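Local structure of immunity 23 family protein (Burkholderia dolosa AU0158, 5FFP) at residues E78-A83 against Y111-E116; Y31-K36 against A121-G126; H7-W12 against V137-G142. The protein is an immunity protein (CdiI) that probably protects its own cell by neutralising the toxin of a contact-dependent growth inhibition system. All blocks are in the same frame, centred on the assembly; numbering follows the deposited sequence.

Contact 1 of 3, residues E78-A83 against Y111-E116; sequences ELCNRA and YIFLVE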
loop_
_atom_site.group_PDB
_atom_site.type_symbol
_atom_site.label_atom_id
_atom_site.label_comp_id
_atom_site.label_asym_id
_atom_site.label_seq_id
_atom_site.Cartn_x
_atom_site.Cartn_y
_atom_site.Cartn_z
ATOM N N GLU A 78 -13.864 -6.210 0.903
ATOM C CA GLU A 78 -12.793 -6.446 1.861
ATOM C C GLU A 78 -11.422 -6.555 1.160
ATOM O O GLU A 78 -10.402 -6.142 1.702
ATOM C CB GLU A 78 -13.107 -7.703 2.690
ATOM C CG GLU A 78 -12.007 -8.204 3.627
ATOM C CD GLU A 78 -11.419 -7.123 4.519
ATOM O OE1 GLU A 78 -12.171 -6.227 4.969
ATOM O OE2 GLU A 78 -10.185 -7.164 4.769
ATOM N N LEU A 79 -11.395 -7.113 -0.043
ATOM C CA LEU A 79 -10.132 -7.317 -0.749
ATOM C C LEU A 79 -9.611 -6.008 -1.331
ATOM O O LEU A 79 -8.398 -5.767 -1.379
ATOM C CB LEU A 79 -10.326 -8.357 -1.844
ATOM C CG LEU A 79 -10.402 -9.784 -1.298
ATOM C CD1 LEU A 79 -11.140 -10.690 -2.275
ATOM C CD2 LEU A 79 -9.002 -10.307 -1.011
ATOM N N CYS A 80 -10.557 -5.184 -1.789
ATOM C CA CYS A 80 -10.294 -3.822 -2.231
ATOM C C CYS A 80 -9.915 -2.916 -1.046
ATOM O O CYS A 80 -9.172 -1.957 -1.214
ATOM C CB CYS A 80 -11.518 -3.272 -2.970
ATOM S SG CYS A 80 -11.870 -4.120 -4.532
ATOM N N ASN A 81 -10.445 -3.208 0.140
ATOM C CA ASN A 81 -9.982 -2.562 1.366
ATOM C C ASN A 81 -8.528 -2.855 1.659
ATOM O O ASN A 81 -7.790 -1.962 2.034
ATOM C CB ASN A 81 -10.799 -2.997 2.577
ATOM C CG ASN A 81 -11.789 -1.955 3.008
ATOM O OD1 ASN A 81 -11.604 -1.297 4.036
ATOM N ND2 ASN A 81 -12.834 -1.766 2.209
ATOM N N ARG A 82 -8.127 -4.112 1.507
ATOM C CA ARG A 82 -6.759 -4.513 1.813
ATOM C C ARG A 82 -5.770 -3.926 0.832
ATOM O O ARG A 82 -4.663 -3.544 1.215
ATOM C CB ARG A 82 -6.628 -6.030 1.810
ATOM C CG ARG A 82 -7.253 -6.694 3.018
ATOM C CD ARG A 82 -7.045 -8.207 3.011
ATOM N NE ARG A 82 -7.960 -8.867 3.947
ATOM C CZ ARG A 82 -7.985 -10.165 4.220
ATOM N NH1 ARG A 82 -7.128 -10.996 3.641
ATOM N NH2 ARG A 82 -8.876 -10.629 5.077
ATOM N N ALA A 83 -6.186 -3.867 -0.430
ATOM C CA ALA A 83 -5.351 -3.417 -1.512
ATOM C C ALA A 83 -5.193 -1.907 -1.517
ATOM O O ALA A 83 -4.146 -1.386 -1.912
ATOM C CB ALA A 83 -5.958 -3.873 -2.826
ATOM N N TYR A 111 -10.506 -5.834 -11.026
ATOM C CA TYR A 111 -9.742 -6.342 -9.903
ATOM C C TYR A 111 -10.186 -7.761 -9.667
ATOM O O TYR A 111 -11.368 -8.023 -9.456
ATOM C CB TYR A 111 -9.947 -5.442 -8.689
ATOM C CG TYR A 111 -9.236 -4.105 -8.893
ATOM C CD1 TYR A 111 -7.855 -4.012 -8.753
ATOM C CD2 TYR A 111 -9.932 -2.969 -9.290
ATOM C CE1 TYR A 111 -7.191 -2.822 -8.986
ATOM C CE2 TYR A 111 -9.269 -1.766 -9.513
ATOM C CZ TYR A 111 -7.897 -1.700 -9.357
ATOM O OH TYR A 111 -7.209 -0.516 -9.567
ATOM N N ILE A 112 -9.236 -8.683 -9.745
ATOM C CA ILE A 112 -9.557 -10.091 -9.778
ATOM C C ILE A 112 -8.685 -10.791 -8.777
ATOM O O ILE A 112 -7.457 -10.717 -8.870
ATOM C CB ILE A 112 -9.308 -10.657 -11.182
ATOM C CG1 ILE A 112 -10.250 -9.978 -12.187
ATOM C CG2 ILE A 112 -9.527 -12.166 -11.193
ATOM C CD1 ILE A 112 -9.737 -10.050 -13.598
ATOM N N PHE A 113 -9.318 -11.469 -7.822
ATOM C CA PHE A 113 -8.599 -11.985 -6.680
ATOM C C PHE A 113 -8.700 -13.497 -6.626
ATOM O O PHE A 113 -9.707 -14.063 -7.035
ATOM C CB PHE A 113 -9.153 -11.378 -5.388
ATOM C CG PHE A 113 -9.076 -9.864 -5.321
ATOM C CD1 PHE A 113 -7.911 -9.220 -4.901
ATOM C CD2 PHE A 113 -10.187 -9.091 -5.620
ATOM C CE1 PHE A 113 -7.841 -7.837 -4.821
ATOM C CE2 PHE A 113 -10.138 -7.709 -5.536
ATOM C CZ PHE A 113 -8.962 -7.077 -5.131
ATOM N N LEU A 114 -7.651 -14.141 -6.120
ATOM C CA LEU A 114 -7.651 -15.564 -5.874
ATOM C C LEU A 114 -7.736 -15.832 -4.360
ATOM O O LEU A 114 -6.914 -15.320 -3.587
ATOM C CB LEU A 114 -6.372 -16.171 -6.420
ATOM C CG LEU A 114 -6.326 -17.697 -6.562
ATOM C CD1 LEU A 114 -7.398 -18.196 -7.509
ATOM C CD2 LEU A 114 -4.957 -18.146 -7.049
ATOM N N VAL A 115 -8.717 -16.636 -3.945
ATOM C CA VAL A 115 -8.804 -17.132 -2.563
ATOM C C VAL A 115 -8.886 -18.660 -2.595
ATOM O O VAL A 115 -9.734 -19.232 -3.289
ATOM C CB VAL A 115 -10.072 -16.600 -1.855
ATOM C CG1 VAL A 115 -10.235 -17.231 -0.478
ATOM C CG2 VAL A 115 -10.055 -15.083 -1.745
ATOM N N GLU A 116 -8.023 -19.324 -1.832
ATOM C CA GLU A 116 -7.999 -20.776 -1.796
ATOM C C GLU A 116 -8.635 -21.267 -0.489
ATOM O O GLU A 116 -8.630 -20.551 0.509
ATOM C CB GLU A 116 -6.562 -21.296 -1.908
ATOM C CG GLU A 116 -5.870 -20.967 -3.224
ATOM C CD GLU A 116 -4.417 -21.455 -3.237
ATOM O OE1 GLU A 116 -3.920 -21.854 -2.162
ATOM O OE2 GLU A 116 -3.771 -21.476 -4.301
#
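Leu79, on helix 72-83, covers one face of the Phe113 ring of strand 110-117, where the helix packs against a three-stranded antiparallel sheet at one of its outer strands. The centre of this buried contact is a CH-pi interaction: Leu79 CB stands 3.6 Å from the centroid of the Phe113 ring and 6° off the normal, almost exactly above its middle. The rest of the leucine runs back along the phenylalanine toward the strand, and Leu79 CD1 reaches Phe113 CB at 3.8 Å, so the two side chains lie alongside each other, pointing opposite ways. Phe113 has its CG anti to the carbonyl carbon (chi1 -59°), which carries the ring across to the helix. Further out, Leu67 of helix 65-69 touches both Leu79 and Val115, and Tyr76 packs against Phe113. On the helix itself, Arg82 and Glu78 form a salt bridge one turn apart: Arg82 NE donates to Glu78 OE2 at 2.9 Å, the oxygen lying near the guanidinium plane and using its anti lone pair. The residue after Leu79, Cys80, meets the edge of the same Phe113 ring in a sulfur-aromatic contact, with Cys80 SG 4.1 Å from Phe113 CE2.

Contact 2 of 3, residues Y31-K36 against A121-G126; sequences YFMGGK and AKLIYG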
loop_
_atom_site.group_PDB
_atom_site.type_symbol
_atom_site.label_atom_id
_atom_site.label_comp_id
_atom_site.label_asym_id
_atom_site.label_seq_id
_atom_site.Cartn_x
_atom_site.Cartn_y
_atom_site.Cartn_z
ATOM N N TYR A 31 -9.461 -12.617 -19.432
ATOM C CA TYR A 31 -9.704 -13.741 -18.540
ATOM C C TYR A 31 -11.182 -14.148 -18.754
ATOM O O TYR A 31 -12.093 -13.286 -18.689
ATOM C CB TYR A 31 -9.566 -13.298 -17.086
ATOM C CG TYR A 31 -8.189 -13.162 -16.504
ATOM C CD1 TYR A 31 -7.037 -13.220 -17.280
ATOM C CD2 TYR A 31 -8.047 -12.909 -15.178
ATOM C CE1 TYR A 31 -5.781 -13.074 -16.728
ATOM C CE2 TYR A 31 -6.799 -12.751 -14.621
ATOM C CZ TYR A 31 -5.670 -12.826 -15.412
ATOM O OH TYR A 31 -4.435 -12.679 -14.808
ATOM N N PHE A 32 -11.412 -15.427 -19.034
ATOM C CA PHE A 32 -12.754 -16.031 -18.908
ATOM C C PHE A 32 -12.872 -16.604 -17.492
ATOM O O PHE A 32 -12.006 -17.344 -17.032
ATOM C CB PHE A 32 -12.944 -17.219 -19.840
ATOM C CG PHE A 32 -13.254 -16.865 -21.240
ATOM C CD1 PHE A 32 -14.541 -16.602 -21.620
ATOM C CD2 PHE A 32 -12.261 -16.883 -22.194
ATOM C CE1 PHE A 32 -14.827 -16.281 -22.935
ATOM C CE2 PHE A 32 -12.520 -16.561 -23.507
ATOM C CZ PHE A 32 -13.812 -16.265 -23.888
HETATM N N MSE A 33 -13.961 -16.271 -16.826
HETATM C CA MSE A 33 -14.184 -16.705 -15.464
HETATM C C MSE A 33 -15.633 -17.117 -15.392
HETATM O O MSE A 33 -16.546 -16.290 -15.610
HETATM C CB MSE A 33 -13.840 -15.547 -14.529
HETATM C CG MSE A 33 -12.476 -14.926 -14.835
HETATM SE SE MSE A 33 -12.175 -13.459 -13.554
HETATM C CE MSE A 33 -13.251 -12.075 -14.467
ATOM N N GLY A 34 -15.851 -18.411 -15.140
ATOM C CA GLY A 34 -17.206 -19.027 -15.138
ATOM C C GLY A 34 -18.046 -18.662 -16.328
ATOM O O GLY A 34 -19.234 -18.373 -16.195
ATOM N N GLY A 35 -17.402 -18.594 -17.491
ATOM C CA GLY A 35 -18.063 -18.215 -18.743
ATOM C C GLY A 35 -18.118 -16.738 -19.075
ATOM O O GLY A 35 -18.422 -16.370 -20.217
ATOM N N LYS A 36 -17.843 -15.883 -18.096
ATOM C CA LYS A 36 -17.841 -14.456 -18.321
ATOM C C LYS A 36 -16.451 -14.043 -18.770
ATOM O O LYS A 36 -15.455 -14.645 -18.349
ATOM C CB LYS A 36 -18.253 -13.743 -17.033
ATOM C CG LYS A 36 -18.321 -12.224 -17.155
ATOM C CD LYS A 36 -19.207 -11.600 -16.066
ATOM C CE LYS A 36 -19.486 -10.108 -16.302
ATOM N NZ LYS A 36 -18.259 -9.286 -16.186
ATOM N N ALA A 121 -10.745 -23.318 -4.882
ATOM C CA ALA A 121 -10.337 -21.915 -4.975
ATOM C C ALA A 121 -11.423 -21.085 -5.615
ATOM O O ALA A 121 -12.275 -21.604 -6.321
ATOM C CB ALA A 121 -9.031 -21.774 -5.735
ATOM N N LYS A 122 -11.384 -19.792 -5.356
ATOM C CA LYS A 122 -12.332 -18.852 -5.928
ATOM C C LYS A 122 -11.606 -17.692 -6.597
ATOM O O LYS A 122 -10.726 -17.083 -5.999
ATOM C CB LYS A 122 -13.224 -18.281 -4.840
ATOM C CG LYS A 122 -14.369 -19.176 -4.476
ATOM C CD LYS A 122 -15.206 -18.550 -3.392
ATOM C CE LYS A 122 -16.376 -19.459 -3.088
ATOM N NZ LYS A 122 -17.229 -18.963 -1.974
ATOM N N LEU A 123 -11.972 -17.401 -7.834
ATOM C CA LEU A 123 -11.690 -16.106 -8.412
ATOM C C LEU A 123 -12.832 -15.209 -8.031
ATOM O O LEU A 123 -13.993 -15.553 -8.240
ATOM C CB LEU A 123 -11.606 -16.165 -9.919
ATOM C CG LEU A 123 -10.327 -16.727 -10.509
ATOM C CD1 LEU A 123 -10.473 -16.755 -12.015
ATOM C CD2 LEU A 123 -9.140 -15.873 -10.093
ATOM N N ILE A 124 -12.498 -14.060 -7.466
ATOM C CA ILE A 124 -13.490 -13.088 -7.052
ATOM C C ILE A 124 -13.135 -11.808 -7.793
ATOM O O ILE A 124 -12.043 -11.284 -7.634
ATOM C CB ILE A 124 -13.436 -12.877 -5.516
ATOM C CG1 ILE A 124 -13.572 -14.237 -4.813
ATOM C CG2 ILE A 124 -14.496 -11.865 -5.052
ATOM C CD1 ILE A 124 -13.792 -14.181 -3.310
ATOM N N TYR A 125 -14.067 -11.311 -8.583
ATOM C CA TYR A 125 -13.808 -10.239 -9.519
ATOM C C TYR A 125 -14.926 -9.222 -9.467
ATOM O O TYR A 125 -16.068 -9.522 -9.082
ATOM C CB TYR A 125 -13.736 -10.805 -10.929
ATOM C CG TYR A 125 -15.024 -11.502 -11.364
ATOM C CD1 TYR A 125 -16.065 -10.774 -11.945
ATOM C CD2 TYR A 125 -15.198 -12.880 -11.191
ATOM C CE1 TYR A 125 -17.235 -11.385 -12.322
ATOM C CE2 TYR A 125 -16.378 -13.500 -11.583
ATOM C CZ TYR A 125 -17.394 -12.743 -12.128
ATOM O OH TYR A 125 -18.575 -13.312 -12.528
ATOM N N GLY A 126 -14.586 -8.009 -9.859
ATOM C CA GLY A 126 -15.555 -6.936 -10.051
ATOM C C GLY A 126 -14.864 -5.787 -10.763
ATOM O O GLY A 126 -13.681 -5.864 -11.076
#
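A Met-aromatic contact joins the tip of a beta hairpin to strand 120-127: the selenomethionine Met33, at the start of a type I' turn, reaches across to Tyr125. Its terminal methyl comes closest to the ring, with Met33 CE 3.6 Å from Tyr125 CG and over the ring face, 27° off the normal measured at the centroid. Met33 SE stands obliquely to the ring, 3.9 Å from Tyr125 CD2. The bend at chi3 (-81°) turns the methyl over the ring from an otherwise extended chain. The hairpin, formed by strands 26-33 and 36-44, is closed by paired backbone bonds, Met33 N to Lys36 O at 2.7 Å and Lys36 N to Met33 O at 2.8 Å; its glycines Gly34 and Gly35 supply the positive phi angles of the turn. Met33 faces the three-stranded sheet of strands 110-117, 120-127 and 135-140, and Ile112 and Val137 of its other strands also touch this side chain. Nearer the backbone, Met33 CG meets Leu123 CD1 at 3.9 Å, the two side chains crossing at about a right angle. On the exposed side the aliphatic part of Lys36 passes the phenol obliquely, Lys36 CD lying 4.0 Å from Tyr125 OH.

Contact 3 of 3, residues H7-W12 against V137-G142; sequences HTFAIW and VVLVRG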
loop_
_atom_site.group_PDB
_atom_site.type_symbol
_atom_site.label_atom_id
_atom_site.label_comp_id
_atom_site.label_asym_id
_atom_site.label_seq_id
_atom_site.Cartn_x
_atom_site.Cartn_y
_atom_site.Cartn_z
ATOM N N HIS A 7 -15.238 -22.146 -19.262
ATOM C CA HIS A 7 -16.341 -22.343 -18.321
ATOM C C HIS A 7 -15.883 -22.287 -16.883
ATOM O O HIS A 7 -16.703 -22.126 -15.991
ATOM C CB HIS A 7 -17.098 -23.669 -18.581
ATOM C CG HIS A 7 -17.981 -23.639 -19.799
ATOM N ND1 HIS A 7 -18.459 -24.781 -20.407
ATOM C CD2 HIS A 7 -18.429 -22.605 -20.554
ATOM C CE1 HIS A 7 -19.190 -24.450 -21.463
ATOM N NE2 HIS A 7 -19.188 -23.138 -21.574
ATOM N N THR A 8 -14.590 -22.458 -16.637
ATOM C CA THR A 8 -14.042 -22.343 -15.285
ATOM C C THR A 8 -13.054 -21.144 -15.253
ATOM O O THR A 8 -13.424 -20.030 -14.845
ATOM C CB THR A 8 -13.326 -23.630 -14.915
ATOM O OG1 THR A 8 -12.521 -24.019 -16.021
ATOM C CG2 THR A 8 -14.329 -24.777 -14.601
ATOM N N PHE A 9 -11.842 -21.356 -15.761
ATOM C CA PHE A 9 -10.898 -20.258 -15.948
ATOM C C PHE A 9 -10.025 -20.444 -17.183
ATOM O O PHE A 9 -9.449 -21.514 -17.407
ATOM C CB PHE A 9 -10.003 -20.089 -14.703
ATOM C CG PHE A 9 -8.961 -19.041 -14.866
ATOM C CD1 PHE A 9 -9.327 -17.710 -15.050
ATOM C CD2 PHE A 9 -7.617 -19.373 -14.925
ATOM C CE1 PHE A 9 -8.370 -16.739 -15.253
ATOM C CE2 PHE A 9 -6.652 -18.393 -15.113
ATOM C CZ PHE A 9 -7.031 -17.084 -15.268
ATOM N N ALA A 10 -9.917 -19.391 -17.979
ATOM C CA ALA A 10 -9.013 -19.410 -19.111
ATOM C C ALA A 10 -8.469 -18.024 -19.352
ATOM O O ALA A 10 -9.077 -17.033 -18.931
ATOM C CB ALA A 10 -9.735 -19.896 -20.345
ATOM N N ILE A 11 -7.336 -17.979 -20.063
ATOM C CA ILE A 11 -6.755 -16.739 -20.548
ATOM C C ILE A 11 -6.740 -16.812 -22.029
ATOM O O ILE A 11 -6.252 -17.800 -22.601
ATOM C CB ILE A 11 -5.306 -16.559 -20.055
ATOM C CG1 ILE A 11 -5.287 -16.642 -18.518
ATOM C CG2 ILE A 11 -4.758 -15.189 -20.471
ATOM C CD1 ILE A 11 -3.919 -16.547 -17.924
ATOM N N TRP A 12 -7.248 -15.762 -22.659
ATOM C CA TRP A 12 -7.235 -15.614 -24.072
ATOM C C TRP A 12 -6.331 -14.415 -24.400
ATOM O O TRP A 12 -6.615 -13.285 -23.924
ATOM C CB TRP A 12 -8.667 -15.300 -24.503
ATOM C CG TRP A 12 -8.998 -15.549 -25.941
ATOM C CD1 TRP A 12 -8.248 -16.196 -26.852
ATOM C CD2 TRP A 12 -10.237 -15.261 -26.578
ATOM N NE1 TRP A 12 -8.916 -16.262 -28.049
ATOM C CE2 TRP A 12 -10.141 -15.687 -27.895
ATOM C CE3 TRP A 12 -11.407 -14.617 -26.167
ATOM C CZ2 TRP A 12 -11.165 -15.507 -28.816
ATOM C CZ3 TRP A 12 -12.428 -14.408 -27.106
ATOM C CH2 TRP A 12 -12.298 -14.855 -28.395
ATOM N N VAL A 137 -16.176 -17.393 -9.318
ATOM C CA VAL A 137 -16.312 -18.729 -9.844
ATOM C C VAL A 137 -15.421 -19.671 -9.056
ATOM O O VAL A 137 -14.294 -19.309 -8.720
ATOM C CB VAL A 137 -15.945 -18.788 -11.345
ATOM C CG1 VAL A 137 -14.602 -18.109 -11.628
ATOM C CG2 VAL A 137 -15.937 -20.238 -11.839
ATOM N N VAL A 138 -15.939 -20.865 -8.766
ATOM C CA VAL A 138 -15.226 -21.874 -8.014
ATOM C C VAL A 138 -14.317 -22.665 -8.944
ATOM O O VAL A 138 -14.757 -23.230 -9.947
ATOM C CB VAL A 138 -16.200 -22.888 -7.326
ATOM C CG1 VAL A 138 -15.422 -23.994 -6.605
ATOM C CG2 VAL A 138 -17.136 -22.173 -6.356
ATOM N N LEU A 139 -13.053 -22.738 -8.577
ATOM C CA LEU A 139 -12.082 -23.522 -9.304
ATOM C C LEU A 139 -11.570 -24.619 -8.417
ATOM O O LEU A 139 -11.835 -24.668 -7.226
ATOM C CB LEU A 139 -10.883 -22.648 -9.691
ATOM C CG LEU A 139 -11.031 -21.710 -10.894
ATOM C CD1 LEU A 139 -12.250 -20.809 -10.894
ATOM C CD2 LEU A 139 -9.772 -20.872 -10.995
ATOM N N VAL A 140 -10.795 -25.495 -9.008
ATOM C CA VAL A 140 -10.012 -26.435 -8.247
ATOM C C VAL A 140 -8.745 -25.679 -7.828
ATOM O O VAL A 140 -8.317 -24.748 -8.508
ATOM C CB VAL A 140 -9.753 -27.693 -9.112
ATOM C CG1 VAL A 140 -8.783 -28.665 -8.446
ATOM C CG2 VAL A 140 -11.087 -28.388 -9.411
ATOM N N ARG A 141 -8.157 -26.064 -6.705
ATOM C CA ARG A 141 -6.930 -25.433 -6.235
ATOM C C ARG A 141 -5.774 -25.808 -7.142
ATOM O O ARG A 141 -5.635 -26.953 -7.532
ATOM C CB ARG A 141 -6.607 -25.861 -4.806
ATOM C CG ARG A 141 -5.380 -25.150 -4.228
ATOM C CD ARG A 141 -5.225 -25.344 -2.731
ATOM N NE ARG A 141 -4.699 -26.682 -2.433
ATOM C CZ ARG A 141 -3.435 -27.087 -2.601
ATOM N NH1 ARG A 141 -3.110 -28.342 -2.297
ATOM N NH2 ARG A 141 -2.496 -26.257 -3.070
ATOM N N GLY A 142 -4.958 -24.816 -7.486
ATOM C CA GLY A 142 -3.880 -24.976 -8.456
ATOM C C GLY A 142 -4.295 -24.685 -9.903
ATOM O O GLY A 142 -3.428 -24.574 -10.776
#
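Phe9 and Leu139 meet through the base of one side chain and the end of the other, where a classic beta bulge at the start of strand 9-15 faces strand 135-140 of the second antiparallel sheet. Thr8 and Phe9 form the bulge, both set against Asn5. Leu139 CD2 comes 3.8 Å from Phe9 CB, so the leucine touches the phenylalanine at its CB, ahead of the ring. With its CG anti to the carbonyl carbon (chi1 -79°), Leu139 brings the end of its side chain nearer to Phe9 than its own CB. The CB of Phe9 points at strand 135-140, but with CG anti to the backbone N (chi1 176°) the ring itself leads away. It goes instead into the aromatic and aliphatic core, stacking on Phe144 of helix 143-154 and meeting Tyr31 edge-to-face.

The rest of the contact sets a backbone oxygen against methyl groups. Val137 turns both methyls to the carbonyl oxygen of Thr8, Val137 CG1 and Val137 CG2 each lying 3.9 Å from Thr8 O, while Leu139 CD1 stands a little farther off at 4.2 Å. This oxygen is not left without a polar partner amid the methyls, since Thr8 O accepts from Gly34 N of the neighbouring hairpin turn.

Glu143 links the two segments. It follows Gly142, which is at the N-cap position of helix 143-154, and holds both with one carboxylate: its OE1 accepts a hydrogen bond from Val140 N, and its OE2 is hydrogen-bonded to Thr8 OG1, which also bonds Asn5 O.

In the fold
The three contacts run from the four-stranded antiparallel sheet, across the three-stranded one, to helix 72-83. Contacts 2 and 3 both join the two sheets and have centres about 7 Å apart. Neighbouring strands tie them in each sheet, by probable hydrogen bonds from Phe32 N to Ala10 O (2.8 Å) and from Leu139 N to Ala121 O (2.6 Å). Contact 1 lies beyond strand 120-127, its centre about 12 Å from that of contact 2 and about 16 Å from that of contact 3; Phe113 N probably bonds Ile124 O. Strand 110-117 also reaches the second subunit of the assembly, with Tyr111 OH hydrogen-bonded to Gly90 O of that subunit.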